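Local coordinates for protein putative invasin (Yersinia pseudotuberculosis IP 31758, PDB 5N40) that is an invasin-type adhesin of immunoglobulin-like domains ending in a C-type lectin-like domain, and probably mediates attachment of the bacterium to host cells, at residues S12-A23 / T94-P105; Q46-L54 / L77-D88. The protein carries 1 engineered substitution. All blocks are in the same frame, centred on the assembly; numbering follows the deposited sequence.

Contact 1: residues S12-A23 / T94-P105; sequences STLVAAPVNIEA and TTPATINVIPAP
Asn20, Ile21 and Glu22 pair in parallel with Asn100, Val101 and Ile102. Four backbone hydrogen bonds join the strands, among them Ile21 N to Asn100 O and Ile102 N to Ile21 O (2.8 Å). On one face the two asparagine side chains lie side by side, and Asn100 ND2 donates to Asn20 OD1 at 3.1 Å. The acceptor sits in the amide plane of Asn100, the two amides turned 40° apart. A water bridges Leu14 N (3.0 Å) and Thr95 O (2.6 Å) where the chains separate.

On the asparagine face Glu22 CG also packs on Ile102 CG1, and Glu22 CD lies 3.5 Å from Pro105 CD. The face with Ile21 and Val101 is apolar. Ile21 holds CG1 between its backbone N and carbonyl carbon (chi1 63°), which brings it to 3.9 Å from Ile99 CG2, and Leu72 of strand 67-73 touches both residues. Ala23 CB packs on Val101 CG1 at 3.7 Å. Before the cis Pro18, Ala16 CB touches Ile99 CG1 at 3.6 Å.

Residues 13-17 pair instead with strand 28-34, switching at that cis peptide. Such a divided first strand, paired in parallel with the last, is typical of immunoglobulin-like beta sandwiches.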
# COMPACT_ATOMS: atom_id res chain seq x y z
N SER A 12 19.63 27.95 -41.28
CA SER A 12 19.62 28.20 -39.85
C SER A 12 19.46 26.90 -39.09
O SER A 12 18.78 25.97 -39.54
CB SER A 12 18.48 29.15 -39.47
OG SER A 12 18.63 30.41 -40.10
N THR A 13 20.07 26.84 -37.91
CA THR A 13 19.98 25.66 -37.06
C THR A 13 19.72 26.09 -35.62
O THR A 13 20.15 27.16 -35.19
CB THR A 13 21.25 24.80 -37.13
OG1 THR A 13 22.36 25.52 -36.57
CG2 THR A 13 21.56 24.42 -38.56
N LEU A 14 18.97 25.25 -34.91
CA LEU A 14 18.73 25.42 -33.48
C LEU A 14 19.21 24.15 -32.79
O LEU A 14 18.77 23.05 -33.13
CB LEU A 14 17.25 25.66 -33.19
CG LEU A 14 16.89 26.05 -31.76
CD1 LEU A 14 17.39 27.46 -31.43
CD2 LEU A 14 15.38 25.95 -31.53
N VAL A 15 20.13 24.30 -31.84
CA VAL A 15 20.71 23.16 -31.14
C VAL A 15 20.74 23.45 -29.65
O VAL A 15 20.62 24.59 -29.20
CB VAL A 15 22.13 22.84 -31.66
CG1 VAL A 15 22.13 22.72 -33.18
CG2 VAL A 15 23.13 23.90 -31.20
N ALA A 16 20.89 22.37 -28.87
CA ALA A 16 21.00 22.46 -27.43
C ALA A 16 22.13 21.57 -26.96
O ALA A 16 22.40 20.53 -27.56
CB ALA A 16 19.69 22.05 -26.74
N ALA A 17 22.81 22.01 -25.91
CA ALA A 17 23.95 21.29 -25.36
C ALA A 17 24.00 21.45 -23.85
O ALA A 17 24.21 22.56 -23.35
CB ALA A 17 25.26 21.79 -25.99
N PRO A 18 23.82 20.37 -23.07
CA PRO A 18 23.56 18.99 -23.51
C PRO A 18 22.10 18.76 -23.93
O PRO A 18 21.24 19.62 -23.71
CB PRO A 18 23.92 18.16 -22.27
CG PRO A 18 23.65 19.07 -21.13
CD PRO A 18 23.98 20.45 -21.61
N VAL A 19 21.82 17.59 -24.52
CA VAL A 19 20.46 17.25 -24.92
C VAL A 19 19.78 16.35 -23.89
O VAL A 19 18.68 15.85 -24.15
CB VAL A 19 20.41 16.62 -26.32
CG1 VAL A 19 20.93 17.61 -27.36
CG2 VAL A 19 21.19 15.32 -26.36
N ASN A 20 20.43 16.10 -22.76
CA ASN A 20 19.83 15.40 -21.63
C ASN A 20 20.11 16.20 -20.37
O ASN A 20 21.25 16.60 -20.13
CB ASN A 20 20.40 13.98 -21.47
CG ASN A 20 20.05 13.07 -22.63
OD1 ASN A 20 18.96 12.51 -22.69
ND2 ASN A 20 20.98 12.91 -23.55
N ILE A 21 19.06 16.45 -19.59
CA ILE A 21 19.16 17.11 -18.29
C ILE A 21 18.18 16.43 -17.36
O ILE A 21 17.18 15.83 -17.79
CB ILE A 21 18.88 18.63 -18.34
CG1 ILE A 21 17.44 18.90 -18.79
CG2 ILE A 21 19.90 19.32 -19.25
CD1 ILE A 21 17.12 20.38 -18.97
N GLU A 22 18.45 16.53 -16.06
CA GLU A 22 17.59 15.92 -15.05
C GLU A 22 16.53 16.91 -14.58
O GLU A 22 16.76 18.12 -14.52
CB GLU A 22 18.44 15.43 -13.87
CG GLU A 22 19.34 14.27 -14.26
CD GLU A 22 20.33 13.88 -13.19
OE1 GLU A 22 20.49 14.63 -12.20
OE2 GLU A 22 20.97 12.82 -13.35
N ALA A 23 15.35 16.37 -14.26
CA ALA A 23 14.21 17.18 -13.81
C ALA A 23 14.35 17.55 -12.33
O ALA A 23 13.54 17.16 -11.48
CB ALA A 23 12.91 16.43 -14.06
N THR A 94 12.61 26.63 -38.31
CA THR A 94 13.72 25.70 -38.34
C THR A 94 13.35 24.44 -37.56
O THR A 94 12.42 24.43 -36.75
CB THR A 94 14.98 26.36 -37.78
OG1 THR A 94 16.08 25.45 -37.84
CG2 THR A 94 14.77 26.80 -36.33
N THR A 95 14.07 23.36 -37.84
CA THR A 95 13.82 22.10 -37.15
C THR A 95 13.92 22.31 -35.64
O THR A 95 14.89 22.91 -35.16
CB THR A 95 14.81 21.04 -37.59
OG1 THR A 95 14.79 20.92 -39.02
CG2 THR A 95 14.46 19.69 -36.97
N PRO A 96 12.95 21.84 -34.85
CA PRO A 96 13.02 22.07 -33.41
C PRO A 96 14.08 21.19 -32.77
O PRO A 96 14.16 19.99 -33.03
CB PRO A 96 11.61 21.71 -32.91
CG PRO A 96 10.88 21.10 -34.08
CD PRO A 96 11.88 20.88 -35.18
N ALA A 97 14.91 21.80 -31.93
CA ALA A 97 15.78 21.03 -31.07
C ALA A 97 14.97 20.46 -29.93
O ALA A 97 13.91 20.98 -29.57
CB ALA A 97 16.92 21.89 -30.54
N THR A 98 15.45 19.36 -29.37
CA THR A 98 14.81 18.76 -28.21
C THR A 98 15.85 18.48 -27.13
O THR A 98 17.04 18.32 -27.41
CB THR A 98 14.08 17.46 -28.55
OG1 THR A 98 15.04 16.48 -29.00
CG2 THR A 98 13.03 17.69 -29.62
N ILE A 99 15.36 18.44 -25.90
CA ILE A 99 16.16 18.06 -24.74
C ILE A 99 15.36 17.04 -23.95
O ILE A 99 14.20 17.28 -23.62
CB ILE A 99 16.50 19.28 -23.85
CG1 ILE A 99 17.24 20.34 -24.67
CG2 ILE A 99 17.33 18.85 -22.65
CD1 ILE A 99 17.34 21.66 -23.98
N ASN A 100 15.96 15.88 -23.69
CA ASN A 100 15.35 14.90 -22.81
C ASN A 100 15.50 15.38 -21.37
O ASN A 100 16.62 15.58 -20.89
CB ASN A 100 15.99 13.53 -22.98
CG ASN A 100 15.75 12.95 -24.35
OD1 ASN A 100 14.65 13.07 -24.91
ND2 ASN A 100 16.77 12.31 -24.90
N VAL A 101 14.37 15.58 -20.70
CA VAL A 101 14.35 15.94 -19.29
C VAL A 101 14.04 14.64 -18.55
O VAL A 101 12.88 14.22 -18.47
CB VAL A 101 13.34 17.04 -19.00
CG1 VAL A 101 13.51 17.55 -17.57
CG2 VAL A 101 13.49 18.19 -20.00
N ILE A 102 15.08 14.02 -18.02
CA ILE A 102 14.98 12.66 -17.49
C ILE A 102 14.71 12.74 -15.99
O ILE A 102 14.83 13.81 -15.38
CB ILE A 102 16.25 11.84 -17.80
CG1 ILE A 102 17.46 12.35 -17.01
CG2 ILE A 102 16.52 11.85 -19.30
CD1 ILE A 102 18.70 11.49 -17.18
N PRO A 103 14.33 11.62 -15.37
CA PRO A 103 14.02 11.63 -13.94
C PRO A 103 15.20 12.05 -13.08
O PRO A 103 16.37 11.77 -13.39
CB PRO A 103 13.64 10.18 -13.65
CG PRO A 103 13.12 9.66 -14.93
CD PRO A 103 13.97 10.34 -16.00
N ALA A 104 14.88 12.71 -11.97
CA ALA A 104 15.90 13.13 -11.03
C ALA A 104 16.24 11.97 -10.10
O ALA A 104 15.33 11.37 -9.50
CB ALA A 104 15.41 14.32 -10.21
N PRO A 105 17.51 11.60 -9.96
CA PRO A 105 17.87 10.62 -8.94
C PRO A 105 17.43 11.11 -7.57
O PRO A 105 17.69 12.26 -7.19
CB PRO A 105 19.39 10.52 -9.05
CG PRO A 105 19.67 10.88 -10.49
CD PRO A 105 18.66 11.93 -10.83
O HOH W 1 17.16 23.71 -39.16
O HOH W 2 17.17 23.24 -36.29

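Contact 2: residues Q46-L54 / L77-D88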
# COMPACT_ATOMS: atom_id res chain seq x y z
N GLN A 46 19.59 40.79 -34.67
CA GLN A 46 18.17 40.45 -34.68
C GLN A 46 17.61 40.31 -33.27
O GLN A 46 18.33 40.14 -32.28
CB GLN A 46 17.94 39.17 -35.46
CG GLN A 46 18.42 39.25 -36.90
CD GLN A 46 17.77 40.40 -37.64
OE1 GLN A 46 16.57 40.38 -37.92
NE2 GLN A 46 18.57 41.43 -37.96
N THR A 47 16.27 40.37 -33.19
CA THR A 47 15.53 40.22 -31.94
C THR A 47 14.99 38.79 -31.91
O THR A 47 13.97 38.48 -32.55
CB THR A 47 14.41 41.25 -31.86
OG1 THR A 47 15.01 42.56 -31.87
CG2 THR A 47 13.59 41.07 -30.57
N VAL A 48 15.68 37.93 -31.18
CA VAL A 48 15.44 36.49 -31.17
C VAL A 48 14.86 36.09 -29.81
O VAL A 48 15.30 36.58 -28.77
CB VAL A 48 16.75 35.73 -31.46
CG1 VAL A 48 16.57 34.22 -31.33
CG2 VAL A 48 17.25 36.09 -32.85
N ALA A 49 13.86 35.22 -29.84
CA ALA A 49 13.26 34.66 -28.63
C ALA A 49 13.13 33.16 -28.79
O ALA A 49 12.88 32.66 -29.89
CB ALA A 49 11.89 35.28 -28.34
N PHE A 50 13.32 32.44 -27.69
CA PHE A 50 13.15 30.99 -27.64
C PHE A 50 11.96 30.64 -26.75
O PHE A 50 11.62 31.38 -25.82
CB PHE A 50 14.39 30.29 -27.09
CG PHE A 50 15.66 30.52 -27.89
CD1 PHE A 50 15.63 30.70 -29.27
CD2 PHE A 50 16.89 30.55 -27.25
CE1 PHE A 50 16.80 30.92 -29.98
CE2 PHE A 50 18.05 30.77 -27.95
CZ PHE A 50 18.02 30.95 -29.32
N THR A 51 11.33 29.51 -27.05
CA THR A 51 10.35 28.93 -26.15
C THR A 51 10.71 27.47 -25.91
O THR A 51 11.39 26.84 -26.72
CB THR A 51 8.92 29.03 -26.70
OG1 THR A 51 8.76 28.15 -27.82
CG2 THR A 51 8.61 30.46 -27.13
N SER A 52 10.26 26.94 -24.77
CA SER A 52 10.47 25.55 -24.42
C SER A 52 9.23 25.02 -23.71
O SER A 52 8.64 25.72 -22.89
CB SER A 52 11.68 25.37 -23.51
OG SER A 52 11.87 23.99 -23.21
N THR A 53 8.87 23.76 -24.00
CA THR A 53 7.69 23.16 -23.37
C THR A 53 7.95 22.77 -21.92
O THR A 53 6.99 22.61 -21.15
CB THR A 53 7.23 21.94 -24.16
OG1 THR A 53 8.29 20.98 -24.27
CG2 THR A 53 6.76 22.35 -25.56
N LEU A 54 9.21 22.64 -21.53
CA LEU A 54 9.60 22.30 -20.17
C LEU A 54 10.72 23.22 -19.73
O LEU A 54 11.55 23.65 -20.54
CB LEU A 54 10.06 20.83 -20.07
CG LEU A 54 9.04 19.74 -20.41
CD1 LEU A 54 9.75 18.38 -20.45
CD2 LEU A 54 7.89 19.75 -19.41
N LEU A 77 9.44 18.53 -14.00
CA LEU A 77 8.63 17.60 -14.77
C LEU A 77 9.49 16.91 -15.82
O LEU A 77 10.18 17.58 -16.59
CB LEU A 77 7.46 18.31 -15.45
CG LEU A 77 6.51 19.05 -14.51
CD1 LEU A 77 5.46 19.82 -15.30
CD2 LEU A 77 5.88 18.08 -13.53
N THR A 78 9.43 15.58 -15.86
CA THR A 78 10.11 14.81 -16.88
C THR A 78 9.34 14.86 -18.19
O THR A 78 8.12 15.07 -18.22
CB THR A 78 10.25 13.36 -16.43
OG1 THR A 78 8.95 12.85 -16.10
CG2 THR A 78 11.13 13.27 -15.20
N GLY A 79 10.07 14.68 -19.28
CA GLY A 79 9.48 14.63 -20.60
C GLY A 79 10.50 15.03 -21.65
O GLY A 79 11.70 14.91 -21.42
N THR A 80 10.00 15.49 -22.79
CA THR A 80 10.84 16.02 -23.85
C THR A 80 10.55 17.51 -24.01
O THR A 80 9.41 17.89 -24.30
CB THR A 80 10.59 15.28 -25.17
OG1 THR A 80 10.79 13.87 -24.97
CG2 THR A 80 11.54 15.79 -26.25
N ALA A 81 11.57 18.33 -23.81
CA ALA A 81 11.44 19.77 -24.04
C ALA A 81 11.59 20.05 -25.53
O ALA A 81 12.65 19.80 -26.11
CB ALA A 81 12.50 20.55 -23.26
N SER A 82 10.52 20.54 -26.15
CA SER A 82 10.58 20.98 -27.54
C SER A 82 10.84 22.48 -27.56
O SER A 82 10.15 23.25 -26.89
CB SER A 82 9.27 20.66 -28.26
OG SER A 82 9.07 19.26 -28.34
N LEU A 83 11.84 22.87 -28.34
CA LEU A 83 12.32 24.25 -28.40
C LEU A 83 11.88 24.88 -29.71
O LEU A 83 12.03 24.26 -30.77
CB LEU A 83 13.84 24.29 -28.28
CG LEU A 83 14.44 23.62 -27.05
CD1 LEU A 83 15.94 23.42 -27.22
CD2 LEU A 83 14.17 24.46 -25.83
N SER A 84 11.37 26.10 -29.64
CA SER A 84 11.01 26.86 -30.83
C SER A 84 11.68 28.23 -30.78
O SER A 84 12.16 28.68 -29.74
CB SER A 84 9.50 27.03 -30.98
OG SER A 84 8.99 27.92 -30.00
N VAL A 85 11.71 28.89 -31.94
CA VAL A 85 12.40 30.17 -32.08
C VAL A 85 11.54 31.11 -32.91
O VAL A 85 10.90 30.68 -33.88
CB VAL A 85 13.80 29.98 -32.72
CG1 VAL A 85 13.69 29.18 -34.00
CG2 VAL A 85 14.47 31.32 -32.97
N ASN A 86 11.51 32.38 -32.52
CA ASN A 86 10.87 33.40 -33.34
C ASN A 86 11.77 34.63 -33.40
O ASN A 86 12.61 34.85 -32.52
CB ASN A 86 9.45 33.76 -32.83
CG ASN A 86 9.43 34.25 -31.40
OD1 ASN A 86 9.79 35.39 -31.12
ND2 ASN A 86 8.96 33.40 -30.49
N VAL A 87 11.60 35.40 -34.46
CA VAL A 87 12.39 36.59 -34.74
C VAL A 87 11.41 37.72 -34.98
O VAL A 87 10.53 37.60 -35.84
CB VAL A 87 13.30 36.40 -35.97
CG1 VAL A 87 14.12 37.66 -36.23
CG2 VAL A 87 14.20 35.18 -35.79
N ASP A 88 11.54 38.81 -34.22
CA ASP A 88 10.57 39.90 -34.29
C ASP A 88 9.15 39.39 -34.06
O ASP A 88 8.20 39.88 -34.65
CB ASP A 88 10.65 40.65 -35.63
CG ASP A 88 11.97 41.34 -35.85
OD1 ASP A 88 12.54 41.89 -34.88
OD2 ASP A 88 12.42 41.35 -37.01
O HOH W 3 15.06 40.89 -35.63
O HOH W 4 13.52 43.95 -33.42
O HOH W 5 11.39 37.49 -31.40
O HOH W 6 8.45 25.10 -27.69
O HOH W 7 6.70 18.84 -23.56
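Thr53 OG1 accepts a hydrogen bond from Ser82 N at 2.9 Å and also bonds a water, 2.8 Å away, that donates to Thr80 O. The hydroxyl lies between the Thr53 backbone N and carbonyl carbon (chi1 57°), which points it at the neighbouring strand. It thus stands in for a backbone carbonyl where the ladder ends, while Thr53 N still bonds Ser82 O. This is an antiparallel strand pair of an immunoglobulin-like sandwich, and 48-52 is an edge strand of its sheet.

Ala49 with Asn86 and Thr51 with Ser84 are the hydrogen-bonded pairs, each joined by two backbone bonds. Asp88 N to Thr47 O extends the ladder at one end. Beyond it a water links Thr47 OG1 to Asp88 OD1, which it meets at 2.7 Å.

Val48, Phe50, Ser52, Leu83, Val85 and Val87 share the inner face. Phe50 lies alongside Val85, whose CG2 touches the ring edge in its plane, 3.8 Å from CE1. Val31 and Leu33 of strand 28-34 and Leu57 and Val60 of strand 56-63 also pack on Phe50. On the outer face Asn86 OD1 rests against Ala49 CB at 3.5 Å.

Leu54 extends the apolar packing toward Leu77. Its CB meets Ala81 CB, and its CD1 lies 3.6 Å from Gly79 C, over the backbone. Ser52 OG, anti to its own N (chi1 -179°), turns along its own chain. It touches Leu83 CD2 and donates in the carbonyl plane to a lone pair of Leu54 O at 2.7 Å.

Overall arrangement
Both contacts belong to the N-terminal immunoglobulin-like domain. The chain first lays down residues 12-23, then strand 28-34, and reaches 46-54. It passes through strands 56-63 and 67-73 before 77-88 returns beside 46-54, closing contact 2. A tight turn leads into strand 90-102, and 94-105 closes contact 1 against the first strand. The loop of contact 2 therefore lies wholly within the larger loop of contact 1. Their centres are about 11 Å apart. Strands 79-87 and 90-102 are sheet neighbours and join the contacts: Ala81 N probably bonds Ile99 O, and Val101 N probably bonds Gly79 O. Together they tie 48-52, 79-87, 90-102 and the end of 13-22 side by side.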